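Local coordinates for protein tartrate dehydrogenase/decarboxylase (Pseudomonas putida, PDB 3FLK) that oxidises tartrate with NAD to oxaloglycolate, turns meso-tartrate into D-glycerate and decarboxylates D-malate oxidatively to pyruvate, using magnesium or manganese, at residues Leu120-Phe130 with Arg230-Phe238; Gly263-Asn271 with Pro277-Gly285. The protein carries 1 engineered substitution. One frame throughout, in Å; residues are numbered along the deposited sequence.

Contact 1. Residues Leu120-Phe130 with Arg230-Phe238. With NAI (1,4-dihydronicotinamide adenine dinucleotide), chain N; SO4 (sulfate ion), chain K.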
loop_
_atom_site.group_PDB
_atom_site.type_symbol
_atom_site.label_atom_id
_atom_site.label_comp_id
_atom_site.label_asym_id
_atom_site.label_seq_id
_atom_site.Cartn_x
_atom_site.Cartn_y
_atom_site.Cartn_z
ATOM N N LEU A 120 13.016 -8.318 -7.320
ATOM C CA LEU A 120 12.182 -8.704 -8.453
ATOM C C LEU A 120 12.955 -9.562 -9.450
ATOM O O LEU A 120 14.133 -9.312 -9.715
ATOM C CB LEU A 120 11.621 -7.464 -9.158
ATOM C CG LEU A 120 10.910 -6.388 -8.325
ATOM C CD1 LEU A 120 10.556 -5.196 -9.201
ATOM C CD2 LEU A 120 9.666 -6.930 -7.626
ATOM N N ALA A 121 12.282 -10.569 -9.997
ATOM C CA ALA A 121 12.879 -11.451 -10.992
ATOM C C ALA A 121 12.888 -10.788 -12.366
ATOM O O ALA A 121 11.987 -10.011 -12.693
ATOM C CB ALA A 121 12.131 -12.775 -11.044
ATOM N N ASN A 122 13.917 -11.099 -13.157
ATOM C CA ASN A 122 14.056 -10.611 -14.538
ATOM C C ASN A 122 14.086 -9.084 -14.663
ATOM O O ASN A 122 13.522 -8.515 -15.600
ATOM C CB ASN A 122 12.966 -11.203 -15.451
ATOM C CG ASN A 122 12.886 -12.723 -15.375
ATOM O OD1 ASN A 122 11.793 -13.295 -15.394
ATOM N ND2 ASN A 122 14.043 -13.384 -15.290
ATOM N N ARG A 123 14.743 -8.430 -13.707
ATOM C CA ARG A 123 14.886 -6.976 -13.719
ATOM C C ARG A 123 16.343 -6.542 -13.811
ATOM O O ARG A 123 17.213 -7.084 -13.123
ATOM C CB ARG A 123 14.208 -6.344 -12.497
ATOM C CG ARG A 123 12.925 -5.576 -12.810
ATOM C CD ARG A 123 11.845 -6.461 -13.419
ATOM N NE ARG A 123 10.820 -5.674 -14.104
ATOM C CZ ARG A 123 9.799 -6.193 -14.783
ATOM N NH1 ARG A 123 9.652 -7.508 -14.881
ATOM N NH2 ARG A 123 8.918 -5.392 -15.369
ATOM N N LYS A 124 16.594 -5.561 -14.673
ATOM C CA LYS A 124 17.930 -5.018 -14.879
ATOM C C LYS A 124 18.021 -3.599 -14.324
ATOM O O LYS A 124 16.997 -2.958 -14.066
ATOM C CB LYS A 124 18.279 -5.035 -16.365
ATOM N N VAL A 125 19.251 -3.122 -14.132
ATOM C CA VAL A 125 19.501 -1.730 -13.765
ATOM C C VAL A 125 18.913 -0.835 -14.856
ATOM O O VAL A 125 19.145 -1.057 -16.047
ATOM C CB VAL A 125 21.018 -1.452 -13.577
ATOM C CG1 VAL A 125 21.274 0.017 -13.243
ATOM C CG2 VAL A 125 21.592 -2.351 -12.487
ATOM N N GLY A 126 18.134 0.158 -14.437
ATOM C CA GLY A 126 17.406 1.020 -15.362
ATOM C C GLY A 126 15.905 0.826 -15.253
ATOM O O GLY A 126 15.137 1.760 -15.493
ATOM N N ASP A 127 15.492 -0.388 -14.887
ATOM C CA ASP A 127 14.074 -0.724 -14.717
ATOM C C ASP A 127 13.441 -0.067 -13.491
ATOM O O ASP A 127 12.234 0.160 -13.462
ATOM C CB ASP A 127 13.878 -2.243 -14.645
ATOM C CG ASP A 127 14.137 -2.942 -15.976
ATOM O OD1 ASP A 127 14.469 -2.260 -16.973
ATOM O OD2 ASP A 127 14.003 -4.185 -16.024
ATOM N N ILE A 128 14.248 0.217 -12.474
ATOM C CA ILE A 128 13.745 0.869 -11.264
ATOM C C ILE A 128 14.493 2.180 -11.031
ATOM O O ILE A 128 15.573 2.196 -10.441
ATOM C CB ILE A 128 13.819 -0.057 -10.013
ATOM C CG1 ILE A 128 13.162 -1.416 -10.294
ATOM C CG2 ILE A 128 13.157 0.615 -8.807
ATOM C CD1 ILE A 128 13.438 -2.489 -9.242
ATOM N N ASP A 129 13.915 3.272 -11.525
ATOM C CA ASP A 129 14.496 4.601 -11.374
ATOM C C ASP A 129 13.393 5.650 -11.427
ATOM O O ASP A 129 13.050 6.162 -12.497
ATOM C CB ASP A 129 15.553 4.864 -12.455
ATOM C CG ASP A 129 16.558 5.944 -12.058
ATOM O OD1 ASP A 129 16.298 6.716 -11.105
ATOM O OD2 ASP A 129 17.624 6.019 -12.710
ATOM N N PHE A 130 12.824 5.953 -10.264
ATOM C CA PHE A 130 11.759 6.947 -10.180
ATOM C C PHE A 130 11.799 7.750 -8.882
ATOM O O PHE A 130 12.614 7.478 -7.995
ATOM C CB PHE A 130 10.376 6.315 -10.437
ATOM C CG PHE A 130 9.987 5.239 -9.456
ATOM C CD1 PHE A 130 9.335 5.560 -8.268
ATOM C CD2 PHE A 130 10.237 3.899 -9.741
ATOM C CE1 PHE A 130 8.962 4.567 -7.367
ATOM C CE2 PHE A 130 9.866 2.893 -8.849
ATOM C CZ PHE A 130 9.227 3.231 -7.657
ATOM N N ARG A 230 1.739 -2.799 -9.658
ATOM C CA ARG A 230 2.580 -2.410 -10.792
ATOM C C ARG A 230 4.018 -2.058 -10.406
ATOM O O ARG A 230 4.929 -2.195 -11.222
ATOM C CB ARG A 230 1.933 -1.266 -11.583
ATOM C CG ARG A 230 0.735 -1.711 -12.415
ATOM C CD ARG A 230 0.285 -0.637 -13.395
ATOM N NE ARG A 230 -0.790 -1.126 -14.260
ATOM C CZ ARG A 230 -2.039 -0.669 -14.250
ATOM N NH1 ARG A 230 -2.394 0.314 -13.428
ATOM N NH2 ARG A 230 -2.935 -1.190 -15.074
ATOM N N PHE A 231 4.222 -1.607 -9.167
ATOM C CA PHE A 231 5.573 -1.411 -8.627
ATOM C C PHE A 231 6.361 -2.719 -8.669
ATOM O O PHE A 231 7.570 -2.727 -8.916
ATOM C CB PHE A 231 5.511 -0.884 -7.185
ATOM C CG PHE A 231 5.555 0.621 -7.070
ATOM C CD1 PHE A 231 4.925 1.438 -8.010
ATOM C CD2 PHE A 231 6.209 1.223 -5.998
ATOM C CE1 PHE A 231 4.963 2.823 -7.894
ATOM C CE2 PHE A 231 6.251 2.613 -5.870
ATOM C CZ PHE A 231 5.629 3.414 -6.822
ATOM N N VAL A 232 5.654 -3.821 -8.434
ATOM C CA VAL A 232 6.236 -5.157 -8.431
ATOM C C VAL A 232 6.342 -5.741 -9.843
ATOM O O VAL A 232 7.355 -6.354 -10.188
ATOM C CB VAL A 232 5.430 -6.111 -7.506
ATOM C CG1 VAL A 232 5.883 -7.562 -7.662
ATOM C CG2 VAL A 232 5.553 -5.667 -6.050
ATOM N N LEU A 233 5.303 -5.543 -10.653
ATOM C CA LEU A 233 5.210 -6.205 -11.961
ATOM C C LEU A 233 5.795 -5.409 -13.128
ATOM O O LEU A 233 6.358 -5.996 -14.053
ATOM C CB LEU A 233 3.763 -6.616 -12.265
ATOM C CG LEU A 233 3.166 -7.733 -11.400
ATOM C CD1 LEU A 233 1.652 -7.776 -11.540
ATOM C CD2 LEU A 233 3.778 -9.086 -11.741
ATOM N N GLN A 234 5.656 -4.086 -13.097
ATOM C CA GLN A 234 6.247 -3.238 -14.142
ATOM C C GLN A 234 6.738 -1.872 -13.634
ATOM O O GLN A 234 6.170 -0.830 -13.978
ATOM C CB GLN A 234 5.312 -3.095 -15.358
ATOM C CG GLN A 234 3.858 -2.770 -15.038
ATOM C CD GLN A 234 3.044 -2.408 -16.275
ATOM O OE1 GLN A 234 1.995 -1.776 -16.170
ATOM N NE2 GLN A 234 3.524 -2.809 -17.452
ATOM N N PRO A 235 7.818 -1.877 -12.828
ATOM C CA PRO A 235 8.344 -0.639 -12.243
ATOM C C PRO A 235 8.969 0.308 -13.275
ATOM O O PRO A 235 9.167 1.489 -12.980
ATOM C CB PRO A 235 9.415 -1.141 -11.269
ATOM C CG PRO A 235 9.851 -2.449 -11.834
ATOM C CD PRO A 235 8.619 -3.053 -12.436
ATOM N N GLU A 236 9.262 -0.205 -14.470
ATOM C CA GLU A 236 9.873 0.593 -15.543
ATOM C C GLU A 236 8.974 1.728 -16.053
ATOM O O GLU A 236 9.462 2.705 -16.622
ATOM C CB GLU A 236 10.318 -0.305 -16.710
ATOM C CG GLU A 236 9.181 -1.014 -17.457
ATOM C CD GLU A 236 8.852 -2.397 -16.901
ATOM O OE1 GLU A 236 9.177 -2.686 -15.727
ATOM O OE2 GLU A 236 8.265 -3.203 -17.655
ATOM N N ARG A 237 7.670 1.593 -15.832
ATOM C CA ARG A 237 6.683 2.560 -16.310
ATOM C C ARG A 237 6.709 3.894 -15.563
ATOM O O ARG A 237 6.139 4.881 -16.032
ATOM C CB ARG A 237 5.274 1.962 -16.227
ATOM C CG ARG A 237 5.008 0.801 -17.184
ATOM C CD ARG A 237 4.703 1.287 -18.599
ATOM N NE ARG A 237 4.257 0.191 -19.459
ATOM C CZ ARG A 237 5.049 -0.508 -20.267
ATOM N NH1 ARG A 237 6.346 -0.234 -20.343
ATOM N NH2 ARG A 237 4.540 -1.484 -21.004
ATOM N N PHE A 238 7.365 3.928 -14.407
ATOM C CA PHE A 238 7.274 5.089 -13.525
ATOM C C PHE A 238 8.481 6.013 -13.599
ATOM O O PHE A 238 9.617 5.558 -13.762
ATOM C CB PHE A 238 7.000 4.642 -12.082
ATOM C CG PHE A 238 5.802 3.747 -11.956
ATOM C CD1 PHE A 238 4.516 4.268 -12.073
ATOM C CD2 PHE A 238 5.959 2.380 -11.757
ATOM C CE1 PHE A 238 3.403 3.443 -11.982
ATOM C CE2 PHE A 238 4.851 1.542 -11.660
ATOM C CZ PHE A 238 3.571 2.077 -11.773
HETATM P PA NAI N . -8.509 -3.515 -12.599
HETATM O O1A NAI N . -8.429 -4.629 -11.627
HETATM O O2A NAI N . -9.785 -3.553 -13.345
HETATM O O5B NAI N . -7.288 -3.605 -13.640
HETATM C C5B NAI N . -5.958 -3.318 -13.270
HETATM C C4B NAI N . -4.977 -3.937 -14.263
HETATM O O4B NAI N . -4.962 -5.347 -14.140
HETATM C C3B NAI N . -5.347 -3.620 -15.704
HETATM O O3B NAI N . -4.165 -3.326 -16.412
HETATM C C2B NAI N . -5.985 -4.895 -16.216
HETATM O O2B NAI N . -5.752 -5.113 -17.590
HETATM C C1B NAI N . -5.368 -5.978 -15.343
HETATM N N9A NAI N . -6.352 -7.033 -15.058
HETATM C C8A NAI N . -7.421 -6.955 -14.201
HETATM N N7A NAI N . -8.075 -8.137 -14.221
HETATM C C5A NAI N . -7.441 -8.967 -15.070
HETATM C C6A NAI N . -7.691 -10.279 -15.456
HETATM N N6A NAI N . -8.693 -10.963 -14.910
HETATM N N1A NAI N . -6.846 -10.887 -16.365
HETATM C C2A NAI N . -5.768 -10.198 -16.889
HETATM N N3A NAI N . -5.529 -8.892 -16.502
HETATM C C4A NAI N . -6.351 -8.288 -15.605
HETATM O O3 NAI N . -8.324 -2.161 -11.751
HETATM P PN NAI N . -8.363 -0.653 -12.307
HETATM O O1N NAI N . -7.853 -0.618 -13.697
HETATM O O2N NAI N . -7.714 0.172 -11.267
HETATM O O5D NAI N . -9.933 -0.303 -12.283
HETATM C C5D NAI N . -10.750 -0.403 -13.430
HETATM C C4D NAI N . -12.213 -0.244 -13.027
HETATM O O4D NAI N . -12.620 -1.322 -12.202
HETATM C C3D NAI N . -12.463 1.028 -12.234
HETATM O O3D NAI N . -13.672 1.594 -12.684
HETATM C C2D NAI N . -12.604 0.551 -10.800
HETATM O O2D NAI N . -13.443 1.396 -10.049
HETATM C C1D NAI N . -13.181 -0.845 -10.989
HETATM N N1N NAI N . -12.890 -1.812 -9.908
HETATM C C2N NAI N . -13.918 -2.595 -9.452
HETATM C C3N NAI N . -13.703 -3.538 -8.449
HETATM C C7N NAI N . -14.785 -4.528 -8.126
HETATM O O7N NAI N . -15.856 -4.686 -9.027
HETATM N N7N NAI N . -14.713 -5.240 -6.999
HETATM C C4N NAI N . -12.423 -3.685 -7.913
HETATM C C5N NAI N . -11.378 -2.889 -8.385
HETATM C C6N NAI N . -11.622 -1.954 -9.391
HETATM S S SO4 K . 0.719 -1.288 -20.268
HETATM O O1 SO4 K . 1.290 -2.577 -20.650
HETATM O O2 SO4 K . -0.585 -1.499 -19.646
HETATM O O3 SO4 K . 1.605 -0.617 -19.319
HETATM O O4 SO4 K . 0.563 -0.455 -21.456
HETATM O O HOH W 1 11.251 3.188 -13.169
#
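The long loop between strands 105-111 and 129-135 of the large mixed sheet packs here on the C-terminal end of helix 224-233, where Arg-123 and Phe-130 meet Glu-236 and Phe-231. The guanidinium of Arg-123, its chain bent at chi2, crosses the Glu-236 side chain at about a right angle, and NH2 donates to the syn lone pair of OE1 in a salt bridge of 2.7 Å, OE1 lying close to the guanidinium plane although the carboxylate itself is turned 41° from it. Glu-236 is itself bent at chi2 (-91°), which brings the acid to the arginine. Pro-235 fills the middle: its CG lies 3.8 Å from Ile-128 CG1 and meets Leu-120 CD1 tip to tip at 3.9 Å, while Leu-120 CD2 rests on Val-232 CG1. Farther along, the edge of the Phe-130 ring points at the face of Phe-231 in an edge-to-face pair, centroids 4.9 Å apart and planes at 60°. Phe-130 CG also packs against CB of Phe-238. Water 1 accepts from Asp-129 N at 3.1 Å and lies 2.7 Å from Pro-235 O and 2.9 Å from Phe-238 O. Leu-251 and Leu-254 of helix 245-258 also touch Phe-231. Arg-230 NH2 makes a weak bond to O3B of an NADH also held by the second subunit. The loop leading into strand 129-135 thus packs against the end of helix 224-233 in the isocitrate/isopropylmalate dehydrogenase fold.

Contact 2. Residues Gly263-Asn271 with Pro277-Gly285. With NAI (1,4-dihydronicotinamide adenine dinucleotide), chain F.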
loop_
_atom_site.group_PDB
_atom_site.type_symbol
_atom_site.label_atom_id
_atom_site.label_comp_id
_atom_site.label_asym_id
_atom_site.label_seq_id
_atom_site.Cartn_x
_atom_site.Cartn_y
_atom_site.Cartn_z
ATOM N N GLY A 263 17.005 0.105 3.304
ATOM C CA GLY A 263 18.164 0.700 3.969
ATOM C C GLY A 263 18.902 1.802 3.226
ATOM O O GLY A 263 19.769 2.456 3.806
ATOM N N ILE A 264 18.568 2.016 1.953
ATOM C CA ILE A 264 19.250 3.037 1.145
ATOM C C ILE A 264 18.389 4.265 0.806
ATOM O O ILE A 264 18.912 5.286 0.353
ATOM C CB ILE A 264 19.851 2.444 -0.168
ATOM C CG1 ILE A 264 18.747 1.995 -1.130
ATOM C CG2 ILE A 264 20.834 1.302 0.144
ATOM C CD1 ILE A 264 19.211 1.807 -2.567
ATOM N N ALA A 265 17.084 4.166 1.046
ATOM C CA ALA A 265 16.120 5.172 0.594
ATOM C C ALA A 265 16.154 6.470 1.410
ATOM O O ALA A 265 15.835 6.465 2.603
ATOM C CB ALA A 265 14.714 4.584 0.582
ATOM N N PRO A 266 16.548 7.585 0.767
ATOM C CA PRO A 266 16.608 8.875 1.436
ATOM C C PRO A 266 15.311 9.672 1.291
ATOM O O PRO A 266 14.451 9.320 0.478
ATOM C CB PRO A 266 17.724 9.580 0.674
ATOM C CG PRO A 266 17.535 9.114 -0.726
ATOM C CD PRO A 266 16.985 7.697 -0.639
ATOM N N SER A 267 15.183 10.744 2.065
ATOM C CA SER A 267 14.047 11.647 1.919
ATOM C C SER A 267 14.404 13.100 2.211
ATOM O O SER A 267 15.150 13.402 3.152
ATOM C CB SER A 267 12.867 11.199 2.779
ATOM O OG SER A 267 13.009 11.623 4.115
ATOM N N ALA A 268 13.869 13.987 1.380
ATOM C CA ALA A 268 14.023 15.421 1.554
ATOM C C ALA A 268 12.659 16.030 1.874
ATOM O O ALA A 268 11.745 15.978 1.049
ATOM C CB ALA A 268 14.607 16.039 0.291
ATOM N N ASN A 269 12.528 16.574 3.083
ATOM C CA ASN A 269 11.321 17.282 3.505
ATOM C C ASN A 269 11.526 18.769 3.254
ATOM O O ASN A 269 12.081 19.484 4.091
ATOM C CB ASN A 269 11.014 17.030 4.986
ATOM C CG ASN A 269 10.723 15.571 5.293
ATOM O OD1 ASN A 269 9.589 15.209 5.596
ATOM N ND2 ASN A 269 11.750 14.728 5.230
ATOM N N LEU A 270 11.079 19.221 2.088
ATOM C CA LEU A 270 11.428 20.542 1.588
ATOM C C LEU A 270 10.363 21.598 1.823
ATOM O O LEU A 270 9.172 21.372 1.581
ATOM C CB LEU A 270 11.749 20.486 0.088
ATOM C CG LEU A 270 12.875 19.583 -0.429
ATOM C CD1 LEU A 270 13.018 19.765 -1.929
ATOM C CD2 LEU A 270 14.205 19.857 0.274
ATOM N N ASN A 271 10.819 22.750 2.304
ATOM C CA ASN A 271 10.080 23.997 2.209
ATOM C C ASN A 271 10.718 24.780 1.052
ATOM O O ASN A 271 11.693 25.502 1.262
ATOM C CB ASN A 271 10.161 24.770 3.530
ATOM C CG ASN A 271 9.476 26.131 3.466
ATOM O OD1 ASN A 271 10.124 27.168 3.604
ATOM N ND2 ASN A 271 8.164 26.131 3.254
ATOM N N PRO A 277 13.783 26.204 7.620
ATOM C CA PRO A 277 14.739 25.148 7.279
ATOM C C PRO A 277 14.049 23.871 6.798
ATOM O O PRO A 277 13.002 23.488 7.330
ATOM C CB PRO A 277 15.476 24.890 8.600
ATOM C CG PRO A 277 14.582 25.427 9.660
ATOM C CD PRO A 277 13.864 26.580 9.045
ATOM N N SER A 278 14.625 23.242 5.780
ATOM C CA SER A 278 14.154 21.949 5.310
ATOM C C SER A 278 14.782 20.837 6.152
ATOM O O SER A 278 15.763 21.069 6.866
ATOM C CB SER A 278 14.476 21.768 3.827
ATOM O OG SER A 278 13.736 22.683 3.034
ATOM N N LEU A 279 14.207 19.640 6.074
ATOM C CA LEU A 279 14.648 18.514 6.888
ATOM C C LEU A 279 15.030 17.322 6.019
ATOM O O LEU A 279 14.307 16.951 5.091
ATOM C CB LEU A 279 13.567 18.127 7.903
ATOM C CG LEU A 279 13.885 17.027 8.923
ATOM C CD1 LEU A 279 13.190 17.309 10.237
ATOM C CD2 LEU A 279 13.499 15.651 8.399
ATOM N N PHE A 280 16.172 16.723 6.336
ATOM C CA PHE A 280 16.698 15.614 5.554
ATOM C C PHE A 280 16.921 14.403 6.453
ATOM O O PHE A 280 17.567 14.498 7.499
ATOM C CB PHE A 280 17.967 16.042 4.805
ATOM C CG PHE A 280 17.741 17.202 3.865
ATOM C CD1 PHE A 280 17.471 16.982 2.519
ATOM C CD2 PHE A 280 17.763 18.515 4.336
ATOM C CE1 PHE A 280 17.242 18.054 1.651
ATOM C CE2 PHE A 280 17.536 19.588 3.480
ATOM C CZ PHE A 280 17.277 19.357 2.137
ATOM N N GLU A 281 16.352 13.274 6.036
ATOM C CA GLU A 281 16.270 12.073 6.859
ATOM C C GLU A 281 16.142 10.835 5.976
ATOM O O GLU A 281 15.717 10.935 4.822
ATOM C CB GLU A 281 15.058 12.154 7.803
ATOM C CG GLU A 281 13.712 12.168 7.076
ATOM C CD GLU A 281 12.508 11.952 7.976
ATOM O OE1 GLU A 281 12.640 11.338 9.056
ATOM O OE2 GLU A 281 11.411 12.400 7.587
ATOM N N PRO A 282 16.515 9.657 6.507
ATOM C CA PRO A 282 16.160 8.430 5.802
ATOM C C PRO A 282 14.651 8.180 5.798
ATOM O O PRO A 282 13.928 8.709 6.648
ATOM C CB PRO A 282 16.870 7.340 6.606
ATOM C CG PRO A 282 17.155 7.931 7.928
ATOM C CD PRO A 282 17.301 9.398 7.728
ATOM N N VAL A 283 14.187 7.390 4.834
ATOM C CA VAL A 283 12.806 6.916 4.830
ATOM C C VAL A 283 12.544 6.025 6.056
ATOM O O VAL A 283 11.492 6.129 6.691
ATOM C CB VAL A 283 12.454 6.161 3.519
ATOM C CG1 VAL A 283 11.073 5.516 3.612
ATOM C CG2 VAL A 283 12.507 7.106 2.322
ATOM N N HIS A 284 13.517 5.179 6.393
ATOM C CA HIS A 284 13.363 4.192 7.476
ATOM C C HIS A 284 13.161 4.801 8.868
ATOM O O HIS A 284 13.482 5.963 9.105
ATOM C CB HIS A 284 14.537 3.199 7.483
ATOM C CG HIS A 284 15.854 3.801 7.877
ATOM N ND1 HIS A 284 16.109 4.278 9.146
ATOM C CD2 HIS A 284 17.003 3.962 7.179
ATOM C CE1 HIS A 284 17.349 4.731 9.205
ATOM N NE2 HIS A 284 17.914 4.547 8.025
ATOM N N GLY A 285 12.631 3.996 9.784
ATOM C CA GLY A 285 12.415 4.430 11.162
ATOM C C GLY A 285 13.573 4.111 12.087
ATOM O O GLY A 285 14.719 3.991 11.648
HETATM P PA NAI F . 11.496 0.729 10.576
HETATM O O1A NAI F . 11.817 1.425 9.308
HETATM O O2A NAI F . 12.199 1.322 11.729
HETATM O O5B NAI F . 11.909 -0.812 10.446
HETATM C C5B NAI F . 11.266 -1.703 9.564
HETATM C C4B NAI F . 12.182 -2.881 9.249
HETATM O O4B NAI F . 13.224 -2.461 8.389
HETATM C C3B NAI F . 12.832 -3.454 10.501
HETATM O O3B NAI F . 12.848 -4.857 10.392
HETATM C C2B NAI F . 14.240 -2.892 10.469
HETATM O O2B NAI F . 15.182 -3.772 11.038
HETATM C C1B NAI F . 14.494 -2.656 8.989
HETATM N N9A NAI F . 15.353 -1.478 8.776
HETATM C C8A NAI F . 14.992 -0.159 8.890
HETATM N N7A NAI F . 16.074 0.600 8.610
HETATM C C5A NAI F . 17.113 -0.205 8.319
HETATM C C6A NAI F . 18.434 0.053 7.968
HETATM N N6A NAI F . 18.870 1.305 7.856
HETATM N N1A NAI F . 19.287 -1.005 7.726
HETATM C C2A NAI F . 18.839 -2.305 7.831
HETATM N N3A NAI F . 17.523 -2.548 8.175
HETATM C C4A NAI F . 16.676 -1.518 8.421
HETATM O O3 NAI F . 9.885 0.773 10.736
HETATM P PN NAI F . 8.974 0.075 11.869
HETATM O O1N NAI F . 9.620 -1.147 12.396
HETATM O O2N NAI F . 7.624 -0.061 11.275
HETATM O O5D NAI F . 8.900 1.187 13.020
HETATM C C5D NAI F . 9.856 1.265 14.057
HETATM C C4D NAI F . 9.746 2.613 14.768
HETATM O O4D NAI F . 10.195 3.649 13.914
HETATM C C3D NAI F . 8.322 2.977 15.168
HETATM O O3D NAI F . 8.385 3.599 16.428
HETATM C C2D NAI F . 7.882 3.982 14.118
HETATM O O2D NAI F . 6.932 4.896 14.613
HETATM C C1D NAI F . 9.203 4.657 13.781
HETATM N N1N NAI F . 9.290 5.263 12.438
HETATM C C2N NAI F . 9.761 6.544 12.361
HETATM C C3N NAI F . 9.897 7.176 11.130
HETATM C C7N NAI F . 10.662 8.467 11.055
HETATM O O7N NAI F . 11.304 8.964 12.209
HETATM N N7N NAI F . 10.720 9.124 9.897
HETATM C C4N NAI F . 9.549 6.484 9.970
HETATM C C5N NAI F . 9.075 5.175 10.053
HETATM C C6N NAI F . 8.950 4.567 11.302
HETATM O O HOH W 2 15.515 4.403 4.433
HETATM O O HOH W 3 10.797 11.762 5.239
HETATM O O HOH W 4 13.861 25.434 3.150
#
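Ser-267 and Glu-281 form one hydrogen-bonded pair of an antiparallel hairpin, Asn-269 and Leu-279 the next. In the backbone, Glu-281 N donates to Ser-267 O at 3.1 Å, whereas the return bond from Ser-267 N is weak; Asn-269 N donates to Leu-279 O at 2.7 Å and Leu-279 N returns a bond to Asn-269 O. Past the strands, Val-283 N gives an almost straight bond to Ala-265 O (174°).

Among polar side chains, Asn-271 N donates to Ser-278 OG at 3.0 Å. Asn-269 ND2 makes a weak bond to Glu-281 OE2, amide and carboxylate planes 51° apart, and water 3 lies among Ser-267 OG, Asn-269 ND2 and OE2. Arg-98 forms a salt bridge with OE2, and Asn-269 OD1 accepts from Asn-136 and Arg-98.

On the face that carries Ala-268 and Phe-280, Ala-268 CB lies 3.6 Å from CE1 of the Phe-280 ring; Leu-270 CD2 approaches CZ of the same ring.

Toward NADH, the Glu-281 chain runs extended beyond CG, and OE1 accepts from the carboxamide N7N at 3.0 Å; Gly-285 N binds phosphate oxygen O1A at 2.7 Å. The His-284 ring lies between Pro-282 CB and adenine N6A. With OE2 held by Arg-98, the carboxylate is probably kept as an anion, suited to accept from the nicotinamide amide.

In the fold
Contact 1 closes before contact 2 opens along the chain, and their centres lie 23 Å apart, with nearest atoms about 9 Å from each other and no touch. Both reach the same mixed sheet: strand 266-270 of contact 2 neighbours strand 105-111, which in turn neighbours strand 129-135 of contact 1. Contact 2 sits about 3 Å from the centre of the chain and contact 1 about 20 Å from it. Helix 245-258, which packs on contact 1, also carries Asp-249 and Asp-253, metal ligands by similarity to relatives, close to Val-283 of contact 2. Each contact also reaches NADH, and Arg-230 of one subunit and Glu-281 of the other bind the same NADH, so the cofactor site spans the dimer.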